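Local coordinates for protein flavodoxin (Streptococcus pneumoniae serotype 4, PDB 5LJL) that probably serves as a low-potential electron donor to a number of redox enzymes, using FMN as its cofactor, at residues I22-L27 with V34-C39; S45-A50 with E74-L79; I52-T57 with E141-K146; G63-E68 with D104-V109. All coordinates share one frame; numbering follows the deposited sequence.

In the fold
From the N terminus, contact 1 first closes the short connection between helix 15-29 and the edge strand 33-38; it stands in series with the other three. Contact 2 then opens in the connection leading to strand 52-56 and closes at the end of helix 67-77. Contact 3 opens on strand 52-56 before contact 2 has closed, so the two cross, and it ends on the last helix, 130-146. Contact 4 is nested inside that long loop and crosses contact 2, joining the loop before helix 67-77 to helix 101-113. Contacts 1 and 3 secure the helices on one face of the parallel sheet; contacts 2 and 4 organise the other face, with F47 and F106 reaching strand 52-56.

Contact 1 (I22-L27 with V34-C39); sequences IVADKL and VDVDEC
V36 sets CG1 anti to its backbone N (chi1 -179°), which leaves CG2 beside that N and aimed at A24, whereas V34 has CG1 almost eclipsing its own N (chi1 -4°), an unusual setting, doubtful in detail, with CG2 towards A24 and CG1 towards L27. These side chains meet within the right-handed beta-alpha-beta unit of strand 4-9, helix 15-29 and strand 33-38, the first such unit of the flavodoxin fold. Helix piece 22-27 and strand piece 34-38 run nearly antiparallel, at 169°, their axes 9.0 Å apart at closest approach. Alternation along the strand turns V34 and V36 to the helix and D35 to the opposite side, where its carboxylate forms a salt bridge with K6. Beta-branched valines suit the extended backbone and offer short, broad surfaces; alanine on the helix lets the backbone come close. V34 CG2 lies 3.8 Å from A24 CB, and V34 CG1 touches L27 CB, also at 3.8 Å, spanning almost one helical turn. A24 and V34 also pack on I7 of strand 4-9, and L27 on A5, so the same cluster covers the neighbouring strand. The tightest approach is A24 CB to V36 CG2, 3.4 Å, closer than two methyl carbons usually come.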
loop_
_atom_site.group_PDB
_atom_site.type_symbol
_atom_site.label_atom_id
_atom_site.label_comp_id
_atom_site.label_asym_id
_atom_site.label_seq_id
_atom_site.Cartn_x
_atom_site.Cartn_y
_atom_site.Cartn_z
ATOM N N ILE A 22 7.673 -7.846 0.666
ATOM C CA ILE A 22 7.742 -8.299 2.040
ATOM C C ILE A 22 6.342 -8.507 2.625
ATOM O O ILE A 22 6.091 -9.491 3.349
ATOM C CB ILE A 22 8.584 -7.330 2.887
ATOM C CG1 ILE A 22 10.036 -7.393 2.448
ATOM C CG2 ILE A 22 8.416 -7.494 4.397
ATOM C CD1 ILE A 22 10.819 -6.144 2.745
ATOM N N VAL A 23 5.472 -7.514 2.403
ATOM C CA VAL A 23 4.108 -7.624 2.907
ATOM C C VAL A 23 3.359 -8.793 2.271
ATOM O O VAL A 23 2.754 -9.590 2.986
ATOM C CB VAL A 23 3.351 -6.295 2.669
ATOM C CG1 VAL A 23 1.885 -6.435 3.029
ATOM C CG2 VAL A 23 4.020 -5.146 3.471
ATOM N N ALA A 24 3.463 -8.930 0.933
ATOM C CA ALA A 24 2.844 -10.004 0.183
ATOM C C ALA A 24 3.286 -11.353 0.706
ATOM O O ALA A 24 2.448 -12.210 0.857
ATOM C CB ALA A 24 3.216 -9.944 -1.276
ATOM N N ASP A 25 4.588 -11.505 0.963
ATOM C CA ASP A 25 5.136 -12.788 1.398
ATOM C C ASP A 25 4.597 -13.187 2.767
ATOM O O ASP A 25 4.258 -14.399 2.976
ATOM C CB ASP A 25 6.635 -12.795 1.307
ATOM C CG ASP A 25 7.125 -12.835 -0.139
ATOM O OD1 ASP A 25 6.299 -13.099 -1.062
ATOM O OD2 ASP A 25 8.319 -12.610 -0.293
ATOM N N LYS A 26 4.448 -12.231 3.689
ATOM C CA LYS A 26 3.913 -12.599 5.024
ATOM C C LYS A 26 2.427 -12.994 4.846
ATOM O O LYS A 26 1.959 -13.991 5.396
ATOM C CB LYS A 26 4.177 -11.508 6.057
ATOM C CG LYS A 26 3.495 -11.711 7.423
ATOM C CD LYS A 26 3.950 -12.965 8.115
ATOM C CE LYS A 26 5.433 -12.833 8.587
ATOM N NZ LYS A 26 5.894 -14.004 9.420
ATOM N N LEU A 27 1.652 -12.207 4.091
ATOM C CA LEU A 27 0.248 -12.544 3.842
ATOM C C LEU A 27 0.047 -13.933 3.208
ATOM O O LEU A 27 -0.881 -14.660 3.623
ATOM C CB LEU A 27 -0.502 -11.464 3.078
ATOM C CG LEU A 27 -0.695 -10.112 3.737
ATOM C CD1 LEU A 27 -1.343 -9.096 2.746
ATOM C CD2 LEU A 27 -1.533 -10.203 5.004
ATOM N N VAL A 34 -2.811 -13.604 -2.619
ATOM C CA VAL A 34 -2.372 -12.222 -2.828
ATOM C C VAL A 34 -1.969 -11.929 -4.263
ATOM O O VAL A 34 -1.232 -12.732 -4.890
ATOM C CB VAL A 34 -1.518 -11.608 -1.677
ATOM C CG1 VAL A 34 -1.323 -12.491 -0.452
ATOM C CG2 VAL A 34 -0.403 -10.618 -2.044
ATOM N N ASP A 35 -2.495 -10.820 -4.773
ATOM C CA ASP A 35 -2.025 -10.255 -6.046
ATOM C C ASP A 35 -1.098 -9.075 -5.740
ATOM O O ASP A 35 -1.459 -8.261 -4.885
ATOM C CB ASP A 35 -3.217 -9.739 -6.840
ATOM C CG ASP A 35 -4.216 -10.817 -7.189
ATOM O OD1 ASP A 35 -3.806 -11.994 -7.354
ATOM O OD2 ASP A 35 -5.407 -10.492 -7.251
ATOM N N VAL A 36 0.032 -8.939 -6.437
ATOM C CA VAL A 36 1.000 -7.838 -6.271
ATOM C C VAL A 36 1.214 -7.295 -7.687
ATOM O O VAL A 36 1.687 -8.019 -8.585
ATOM C CB VAL A 36 2.356 -8.313 -5.691
ATOM C CG1 VAL A 36 3.358 -7.174 -5.483
ATOM C CG2 VAL A 36 2.164 -9.075 -4.379
ATOM N N ASP A 37 0.810 -6.060 -7.911
ATOM C CA ASP A 37 0.877 -5.487 -9.264
ATOM C C ASP A 37 1.369 -4.060 -9.231
ATOM O O ASP A 37 1.018 -3.300 -8.338
ATOM C CB ASP A 37 -0.502 -5.499 -9.872
ATOM C CG ASP A 37 -1.028 -6.886 -10.111
ATOM O OD1 ASP A 37 -0.635 -7.527 -11.115
ATOM O OD2 ASP A 37 -1.811 -7.372 -9.297
ATOM N N GLU A 38 2.161 -3.679 -10.249
ATOM C CA GLU A 38 2.508 -2.280 -10.442
ATOM C C GLU A 38 1.295 -1.541 -10.868
ATOM O O GLU A 38 0.411 -2.133 -11.549
ATOM C CB GLU A 38 3.635 -2.134 -11.457
ATOM C CG GLU A 38 4.296 -0.785 -11.372
ATOM C CD GLU A 38 5.227 -0.502 -12.534
ATOM O OE1 GLU A 38 5.385 -1.395 -13.425
ATOM O OE2 GLU A 38 5.772 0.643 -12.559
ATOM N N CYS A 39 1.174 -0.300 -10.389
ATOM C CA CYS A 39 -0.001 0.500 -10.626
ATOM C C CYS A 39 -0.350 0.726 -12.093
ATOM O O CYS A 39 -1.540 0.867 -12.373
ATOM C CB CYS A 39 0.102 1.836 -9.891
ATOM S SG CYS A 39 1.389 2.952 -10.476
#

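Contact 2 (S45-A50 with E74-L79); sequences SDFLEA and EDLADL
F47 reaches from the loop towards L76 of helix 67-77. Its CB bond already points to the helix, and chi1 of -74° puts CG beside the backbone N, carrying the ring inward. Beyond CG the two edges of the ring have different neighbours. On one side CD2 meets L76 CD1 at 3.9 Å, and CE2 follows at 4.3 Å from that same methyl, which lies at the ring edge in the ring plane. On the other side CD1 rests on the CB of A53, and at the far tip CZ comes up to the carbonyl O of I54 in strand 52-56. A large flat side chain thus fills the width between strand and helix. In the flavodoxin fold this is the passage from the outermost strand 33-38 to strand 52-56, on the far side of strand 4-9, and the ring packs on the sheet face covered by helices 67-77 and 101-113. The backbone of 45-50 turns tightly through three successive i to i+3 bonds, such as L48 N to S45 O at 3.0 Å. K84 NZ donates hydrogen bonds to the carbonyl O atoms of L48 and A50. Nearer the surface, L79 leaves the helix end and presses CD1 on S45 CA at 3.7 Å. The small serine leaves its main chain accessible to that methyl, while L79 CD2 stands 4.2 Å from S45 CB.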
loop_
_atom_site.group_PDB
_atom_site.type_symbol
_atom_site.label_atom_id
_atom_site.label_comp_id
_atom_site.label_asym_id
_atom_site.label_seq_id
_atom_site.Cartn_x
_atom_site.Cartn_y
_atom_site.Cartn_z
ATOM N N SER A 45 -10.413 -0.036 -9.570
ATOM C CA SER A 45 -11.654 -0.766 -9.343
ATOM C C SER A 45 -11.499 -2.258 -9.064
ATOM O O SER A 45 -12.436 -2.908 -8.509
ATOM C CB SER A 45 -12.663 -0.498 -10.491
ATOM O OG SER A 45 -12.147 -0.989 -11.700
ATOM N N ASP A 46 -10.352 -2.839 -9.378
ATOM C CA ASP A 46 -10.069 -4.221 -9.037
ATOM C C ASP A 46 -10.167 -4.432 -7.535
ATOM O O ASP A 46 -10.449 -5.544 -7.097
ATOM C CB ASP A 46 -8.727 -4.734 -9.522
ATOM C CG ASP A 46 -8.515 -4.586 -11.010
ATOM O OD1 ASP A 46 -7.334 -4.751 -11.373
ATOM O OD2 ASP A 46 -9.487 -4.348 -11.777
ATOM N N PHE A 47 -9.958 -3.379 -6.758
ATOM C CA PHE A 47 -10.165 -3.449 -5.278
ATOM C C PHE A 47 -11.553 -3.926 -4.839
ATOM O O PHE A 47 -11.669 -4.513 -3.718
ATOM C CB PHE A 47 -9.823 -2.100 -4.621
ATOM C CG PHE A 47 -8.305 -1.794 -4.524
ATOM C CD1 PHE A 47 -7.339 -2.785 -4.355
ATOM C CD2 PHE A 47 -7.879 -0.438 -4.459
ATOM C CE1 PHE A 47 -5.985 -2.450 -4.220
ATOM C CE2 PHE A 47 -6.493 -0.108 -4.285
ATOM C CZ PHE A 47 -5.587 -1.144 -4.157
ATOM N N LEU A 48 -12.584 -3.651 -5.652
ATOM C CA LEU A 48 -13.937 -4.192 -5.304
ATOM C C LEU A 48 -13.967 -5.677 -5.094
ATOM O O LEU A 48 -14.816 -6.162 -4.340
ATOM C CB LEU A 48 -14.990 -3.780 -6.323
ATOM C CG LEU A 48 -15.243 -2.257 -6.377
ATOM C CD1 LEU A 48 -15.942 -1.771 -7.649
ATOM C CD2 LEU A 48 -15.924 -1.774 -5.102
ATOM N N GLU A 49 -13.095 -6.398 -5.797
ATOM C CA GLU A 49 -13.011 -7.848 -5.696
ATOM C C GLU A 49 -12.275 -8.374 -4.487
ATOM O O GLU A 49 -12.367 -9.563 -4.172
ATOM C CB GLU A 49 -12.402 -8.428 -6.972
ATOM C CG GLU A 49 -13.278 -8.164 -8.191
ATOM C CD GLU A 49 -12.558 -8.267 -9.525
ATOM O OE1 GLU A 49 -11.476 -7.636 -9.671
ATOM O OE2 GLU A 49 -13.119 -8.931 -10.462
ATOM N N ALA A 50 -11.499 -7.545 -3.789
ATOM C CA ALA A 50 -10.659 -8.048 -2.717
ATOM C C ALA A 50 -11.233 -7.795 -1.331
ATOM O O ALA A 50 -12.082 -6.947 -1.135
ATOM C CB ALA A 50 -9.321 -7.385 -2.807
ATOM N N GLU A 74 -6.919 9.061 -8.878
ATOM C CA GLU A 74 -8.191 9.629 -9.328
ATOM C C GLU A 74 -9.271 8.587 -9.380
ATOM O O GLU A 74 -10.409 8.839 -8.906
ATOM C CB GLU A 74 -8.044 10.335 -10.721
ATOM C CG GLU A 74 -7.159 11.582 -10.609
ATOM C CD GLU A 74 -6.719 12.204 -11.938
ATOM O OE1 GLU A 74 -7.206 11.758 -12.978
ATOM O OE2 GLU A 74 -5.872 13.115 -11.948
ATOM N N ASP A 75 -8.930 7.445 -9.983
ATOM C CA ASP A 75 -9.878 6.369 -10.058
ATOM C C ASP A 75 -10.283 5.841 -8.682
ATOM O O ASP A 75 -11.501 5.614 -8.423
ATOM C CB ASP A 75 -9.388 5.216 -10.958
ATOM C CG ASP A 75 -9.210 5.602 -12.427
ATOM O OD1 ASP A 75 -9.736 6.664 -12.849
ATOM O OD2 ASP A 75 -8.464 4.859 -13.138
ATOM N N LEU A 76 -9.299 5.673 -7.791
ATOM C CA LEU A 76 -9.597 5.208 -6.447
ATOM C C LEU A 76 -10.516 6.200 -5.656
ATOM O O LEU A 76 -11.482 5.760 -4.979
ATOM C CB LEU A 76 -8.289 4.945 -5.691
ATOM C CG LEU A 76 -8.387 4.566 -4.237
ATOM C CD1 LEU A 76 -9.153 3.271 -4.010
ATOM C CD2 LEU A 76 -6.993 4.472 -3.617
ATOM N N ALA A 77 -10.255 7.515 -5.832
ATOM C CA ALA A 77 -11.008 8.537 -5.073
ATOM C C ALA A 77 -12.502 8.481 -5.488
ATOM O O ALA A 77 -13.389 8.937 -4.777
ATOM C CB ALA A 77 -10.440 9.921 -5.371
ATOM N N ASP A 78 -12.771 7.982 -6.654
ATOM C CA ASP A 78 -14.179 7.930 -7.108
ATOM C C ASP A 78 -14.880 6.657 -6.721
ATOM O O ASP A 78 -16.029 6.486 -7.115
ATOM C CB ASP A 78 -14.253 8.087 -8.645
ATOM C CG ASP A 78 -15.634 8.582 -9.143
ATOM O OD1 ASP A 78 -16.394 9.314 -8.434
ATOM O OD2 ASP A 78 -15.909 8.230 -10.303
ATOM N N LEU A 79 -14.219 5.721 -6.010
ATOM C CA LEU A 79 -14.846 4.399 -5.670
ATOM C C LEU A 79 -15.511 4.410 -4.304
ATOM O O LEU A 79 -15.134 5.211 -3.452
ATOM C CB LEU A 79 -13.777 3.294 -5.593
ATOM C CG LEU A 79 -13.013 2.969 -6.872
ATOM C CD1 LEU A 79 -12.019 1.806 -6.654
ATOM C CD2 LEU A 79 -13.989 2.642 -8.006
#

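Contact 3 (I52-T57 with E141-K146); sequences IAIVAT and EELAAK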
loop_
_atom_site.group_PDB
_atom_site.type_symbol
_atom_site.label_atom_id
_atom_site.label_comp_id
_atom_site.label_asym_id
_atom_site.label_seq_id
_atom_site.Cartn_x
_atom_site.Cartn_y
_atom_site.Cartn_z
ATOM N N ILE A 52 -8.864 -7.208 1.190
ATOM C CA ILE A 52 -7.855 -6.230 1.684
ATOM C C ILE A 52 -7.297 -5.521 0.494
ATOM O O ILE A 52 -6.985 -6.143 -0.515
ATOM C CB ILE A 52 -6.706 -6.924 2.441
ATOM C CG1 ILE A 52 -7.215 -7.472 3.806
ATOM C CG2 ILE A 52 -5.487 -5.998 2.639
ATOM C CD1 ILE A 52 -6.292 -8.528 4.355
ATOM N N ALA A 53 -7.238 -4.204 0.589
ATOM C CA ALA A 53 -6.601 -3.290 -0.421
ATOM C C ALA A 53 -5.377 -2.598 0.169
ATOM O O ALA A 53 -5.551 -1.904 1.177
ATOM C CB ALA A 53 -7.603 -2.238 -0.872
ATOM N N ILE A 54 -4.211 -2.721 -0.472
ATOM C CA ILE A 54 -2.957 -2.118 0.001
ATOM C C ILE A 54 -2.322 -1.326 -1.159
ATOM O O ILE A 54 -2.225 -1.852 -2.312
ATOM C CB ILE A 54 -1.990 -3.159 0.551
ATOM C CG1 ILE A 54 -2.571 -3.892 1.783
ATOM C CG2 ILE A 54 -0.620 -2.574 0.845
ATOM C CD1 ILE A 54 -1.928 -5.179 2.098
ATOM N N VAL A 55 -1.879 -0.109 -0.842
ATOM C CA VAL A 55 -1.033 0.680 -1.724
ATOM C C VAL A 55 0.330 0.796 -1.082
ATOM O O VAL A 55 0.429 1.123 0.111
ATOM C CB VAL A 55 -1.602 2.077 -2.048
ATOM C CG1 VAL A 55 -0.564 2.993 -2.660
ATOM C CG2 VAL A 55 -2.859 1.912 -2.900
ATOM N N ALA A 56 1.342 0.528 -1.909
ATOM C CA ALA A 56 2.736 0.771 -1.540
ATOM C C ALA A 56 3.273 1.817 -2.496
ATOM O O ALA A 56 3.334 1.579 -3.710
ATOM C CB ALA A 56 3.515 -0.561 -1.661
ATOM N N THR A 57 3.679 2.975 -2.022
ATOM C CA THR A 57 4.112 4.066 -2.911
ATOM C C THR A 57 5.339 4.812 -2.431
ATOM O O THR A 57 5.491 5.058 -1.254
ATOM C CB THR A 57 2.919 5.036 -3.164
ATOM O OG1 THR A 57 3.262 5.967 -4.215
ATOM C CG2 THR A 57 2.471 5.751 -1.894
ATOM N N GLU A 141 0.438 -8.939 9.587
ATOM C CA GLU A 141 -0.179 -9.880 10.578
ATOM C C GLU A 141 -1.466 -9.253 11.202
ATOM O O GLU A 141 -2.468 -9.962 11.448
ATOM C CB GLU A 141 0.840 -10.226 11.672
ATOM C CG GLU A 141 1.980 -11.096 11.175
ATOM C CD GLU A 141 3.296 -10.963 11.887
ATOM O OE1 GLU A 141 3.339 -10.438 13.007
ATOM O OE2 GLU A 141 4.317 -11.522 11.371
ATOM N N GLU A 142 -1.471 -7.923 11.427
ATOM C CA GLU A 142 -2.654 -7.237 11.944
ATOM C C GLU A 142 -3.780 -7.234 10.894
ATOM O O GLU A 142 -4.914 -7.497 11.222
ATOM C CB GLU A 142 -2.304 -5.829 12.456
ATOM C CG GLU A 142 -3.531 -5.093 12.982
ATOM C CD GLU A 142 -3.253 -3.806 13.682
ATOM O OE1 GLU A 142 -2.139 -3.299 13.502
ATOM O OE2 GLU A 142 -4.136 -3.378 14.493
ATOM N N LEU A 143 -3.463 -6.968 9.619
ATOM C CA LEU A 143 -4.493 -7.097 8.581
ATOM C C LEU A 143 -5.101 -8.482 8.453
ATOM O O LEU A 143 -6.331 -8.645 8.298
ATOM C CB LEU A 143 -3.880 -6.671 7.226
ATOM C CG LEU A 143 -3.430 -5.207 7.072
ATOM C CD1 LEU A 143 -2.924 -5.007 5.641
ATOM C CD2 LEU A 143 -4.524 -4.209 7.418
ATOM N N ALA A 144 -4.224 -9.487 8.459
ATOM C CA ALA A 144 -4.657 -10.884 8.484
ATOM C C ALA A 144 -5.588 -11.138 9.696
ATOM O O ALA A 144 -6.614 -11.814 9.573
ATOM C CB ALA A 144 -3.475 -11.844 8.472
ATOM N N ALA A 145 -5.227 -10.664 10.872
ATOM C CA ALA A 145 -6.056 -10.879 12.055
ATOM C C ALA A 145 -7.533 -10.372 11.864
ATOM O O ALA A 145 -8.474 -10.926 12.439
ATOM C CB ALA A 145 -5.425 -10.223 13.270
ATOM N N LYS A 146 -7.683 -9.276 11.142
ATOM C CA LYS A 146 -8.949 -8.541 10.998
ATOM C C LYS A 146 -9.815 -9.085 9.879
ATOM O O LYS A 146 -11.043 -8.912 9.862
ATOM C CB LYS A 146 -8.680 -7.055 10.885
ATOM C CG LYS A 146 -8.181 -6.492 12.199
ATOM C CD LYS A 146 -7.803 -5.024 12.188
ATOM C CE LYS A 146 -7.358 -4.616 13.578
ATOM N NZ LYS A 146 -6.812 -3.246 13.701
#
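K146 NZ, on the helix whose L143 meets I52 and I54, is gripped twice: by E142 OE2 at 2.8 Å in a salt bridge, and by the carbonyl O of G118. The ammonium approaches E142 from above the carboxylate, 37° out of its plane. E142 OE1 is hydrogen-bonded to S119 OG, and both long side chains are thus tied to strand 116-125 beside the helix, as suits charged residues at its outer side. Toward strand 52-56, the side chains that meet are hydrocarbon. L143 sends CD1 between the two isoleucines, 3.7 Å from I54 CD1 and 4.1 Å from I52 CG2. In the flavodoxin fold, an alpha/beta sandwich, strand 52-56 is the middle of five parallel strands, and helix 130-146 shares this face with helix 15-29, whose V23 and L27 also touch I54. Both isoleucines turn CG1 beside the backbone N (chi1 -71° in I52, -62° in I54), lifting their delta methyls off the sheet. Their beta branching suits a strand, and their delta methyls extend the reach towards the helix. I52 CD1 slants past the leucine to its backbone, ending 3.9 Å from L143 O.

Contact 4 (G63-E68 with D104-V109); sequences GELPDE and DDFDRV
L65 reaches the helix 101-113 with one branch only. Its chi1 of -58° places CG beside the backbone N, and CD1 continues the extended chain while CD2 branches off to meet F106 and D105. CD2 lies 3.9 Å from F106 CE2, approaching the ring at a slant, and 4.1 Å from D105 CB. F106 adopts a less common setting, chi1 -94°, about thirty degrees from the usual staggered value, which turns the ring towards the leucine. The methylene of D105 packs on L65, and its carboxylate points back towards the helix's N-terminal end, with OD2 3.9 Å from G63 O, a neighbour that, like it, is an acceptor. The residue types fit: aspartate offers carbon to the leucine and charge to the surface, glycine accepts the positive phi of 68° at G63, and P66 suits the position just before helix 67-77. In flavodoxins the loop after the third strand, to which G63 belongs, typically borders the FMN site; here its last residues before helix 67-77 pack on helix 101-113. Among its neighbours, L65 also packs on Y73, and F106 on M69 and L76, all of helix 67-77, while from the 52-57 segment V55 lies under a face of the F106 ring and T57 packs beside its CD2.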
loop_
_atom_site.group_PDB
_atom_site.type_symbol
_atom_site.label_atom_id
_atom_site.label_comp_id
_atom_site.label_asym_id
_atom_site.label_seq_id
_atom_site.Cartn_x
_atom_site.Cartn_y
_atom_site.Cartn_z
ATOM N N GLY A 63 6.633 16.184 -2.360
ATOM C CA GLY A 63 5.442 15.574 -1.803
ATOM C C GLY A 63 4.334 15.224 -2.769
ATOM O O GLY A 63 3.184 15.178 -2.353
ATOM N N GLU A 64 4.678 15.012 -4.033
ATOM C CA GLU A 64 3.736 14.617 -4.996
ATOM C C GLU A 64 3.584 13.073 -5.042
ATOM O O GLU A 64 4.436 12.235 -4.598
ATOM C CB GLU A 64 4.042 15.200 -6.410
ATOM C CG GLU A 64 3.873 16.736 -6.518
ATOM C CD GLU A 64 4.609 17.320 -7.715
ATOM O OE1 GLU A 64 4.981 18.499 -7.667
ATOM O OE2 GLU A 64 4.814 16.595 -8.714
ATOM N N LEU A 65 2.470 12.700 -5.640
ATOM C CA LEU A 65 2.253 11.359 -6.016
ATOM C C LEU A 65 3.210 11.019 -7.186
ATOM O O LEU A 65 3.562 11.905 -7.983
ATOM C CB LEU A 65 0.807 11.222 -6.485
ATOM C CG LEU A 65 -0.297 11.609 -5.511
ATOM C CD1 LEU A 65 -1.635 11.448 -6.210
ATOM C CD2 LEU A 65 -0.218 10.740 -4.277
ATOM N N PRO A 66 3.697 9.766 -7.254
ATOM C CA PRO A 66 4.258 9.287 -8.505
ATOM C C PRO A 66 3.373 9.629 -9.703
ATOM O O PRO A 66 2.150 9.476 -9.660
ATOM C CB PRO A 66 4.331 7.786 -8.289
ATOM C CG PRO A 66 4.423 7.611 -6.805
ATOM C CD PRO A 66 3.573 8.681 -6.254
ATOM N N ASP A 67 4.033 10.069 -10.800
ATOM C CA ASP A 67 3.317 10.381 -12.009
ATOM C C ASP A 67 2.353 9.267 -12.373
ATOM O O ASP A 67 1.189 9.486 -12.700
ATOM C CB ASP A 67 4.306 10.584 -13.178
ATOM C CG ASP A 67 5.081 11.836 -13.065
ATOM O OD1 ASP A 67 6.084 11.971 -13.881
ATOM O OD2 ASP A 67 4.738 12.752 -12.226
ATOM N N GLU A 68 2.854 8.030 -12.327
ATOM C CA GLU A 68 2.090 6.870 -12.730
ATOM C C GLU A 68 0.935 6.528 -11.731
ATOM O O GLU A 68 0.053 5.711 -12.049
ATOM C CB GLU A 68 3.044 5.667 -12.901
ATOM C CG GLU A 68 3.804 5.220 -11.648
ATOM C CD GLU A 68 5.164 5.895 -11.403
ATOM O OE1 GLU A 68 5.368 7.004 -11.895
ATOM O OE2 GLU A 68 6.066 5.292 -10.728
ATOM N N ASP A 104 0.768 9.277 3.254
ATOM C CA ASP A 104 -0.263 10.028 3.934
ATOM C C ASP A 104 -1.402 10.368 2.984
ATOM O O ASP A 104 -2.589 10.247 3.338
ATOM C CB ASP A 104 0.305 11.310 4.556
ATOM C CG ASP A 104 1.084 11.069 5.774
ATOM O OD1 ASP A 104 1.174 9.930 6.298
ATOM O OD2 ASP A 104 1.659 12.079 6.246
ATOM N N ASP A 105 -1.077 10.781 1.767
ATOM C CA ASP A 105 -2.115 11.130 0.789
ATOM C C ASP A 105 -3.005 9.950 0.400
ATOM O O ASP A 105 -4.215 10.099 0.256
ATOM C CB ASP A 105 -1.469 11.715 -0.448
ATOM C CG ASP A 105 -0.779 13.050 -0.185
ATOM O OD1 ASP A 105 -1.008 13.683 0.867
ATOM O OD2 ASP A 105 0.050 13.341 -1.033
ATOM N N PHE A 106 -2.395 8.773 0.255
ATOM C CA PHE A 106 -3.167 7.544 -0.067
ATOM C C PHE A 106 -3.969 7.075 1.146
ATOM O O PHE A 106 -5.087 6.522 0.973
ATOM C CB PHE A 106 -2.286 6.435 -0.648
ATOM C CG PHE A 106 -2.240 6.423 -2.137
ATOM C CD1 PHE A 106 -3.320 5.903 -2.837
ATOM C CD2 PHE A 106 -1.210 6.982 -2.854
ATOM C CE1 PHE A 106 -3.300 5.857 -4.241
ATOM C CE2 PHE A 106 -1.176 6.949 -4.238
ATOM C CZ PHE A 106 -2.238 6.388 -4.961
ATOM N N ASP A 107 -3.447 7.265 2.369
ATOM C CA ASP A 107 -4.252 6.973 3.581
ATOM C C ASP A 107 -5.563 7.782 3.504
ATOM O O ASP A 107 -6.670 7.236 3.687
ATOM C CB ASP A 107 -3.416 7.280 4.821
ATOM C CG ASP A 107 -4.115 6.960 6.108
ATOM O OD1 ASP A 107 -5.191 6.387 6.144
ATOM O OD2 ASP A 107 -3.492 7.256 7.125
ATOM N N ARG A 108 -5.466 9.083 3.201
ATOM C CA ARG A 108 -6.649 9.955 3.164
ATOM C C ARG A 108 -7.622 9.606 2.072
ATOM O O ARG A 108 -8.839 9.601 2.303
ATOM C CB ARG A 108 -6.219 11.431 3.081
ATOM C CG ARG A 108 -5.496 11.903 4.315
ATOM C CD ARG A 108 -6.430 12.261 5.485
ATOM N NE ARG A 108 -5.706 13.077 6.515
ATOM C CZ ARG A 108 -6.202 14.090 7.259
ATOM N NH1 ARG A 108 -7.471 14.500 7.153
ATOM N NH2 ARG A 108 -5.399 14.723 8.119
ATOM N N VAL A 109 -7.132 9.301 0.879
ATOM C CA VAL A 109 -8.007 8.893 -0.187
ATOM C C VAL A 109 -8.753 7.606 0.137
ATOM O O VAL A 109 -9.982 7.488 -0.148
ATOM C CB VAL A 109 -7.331 8.941 -1.593
ATOM C CG1 VAL A 109 -6.502 7.730 -1.844
ATOM C CG2 VAL A 109 -8.414 9.023 -2.672
#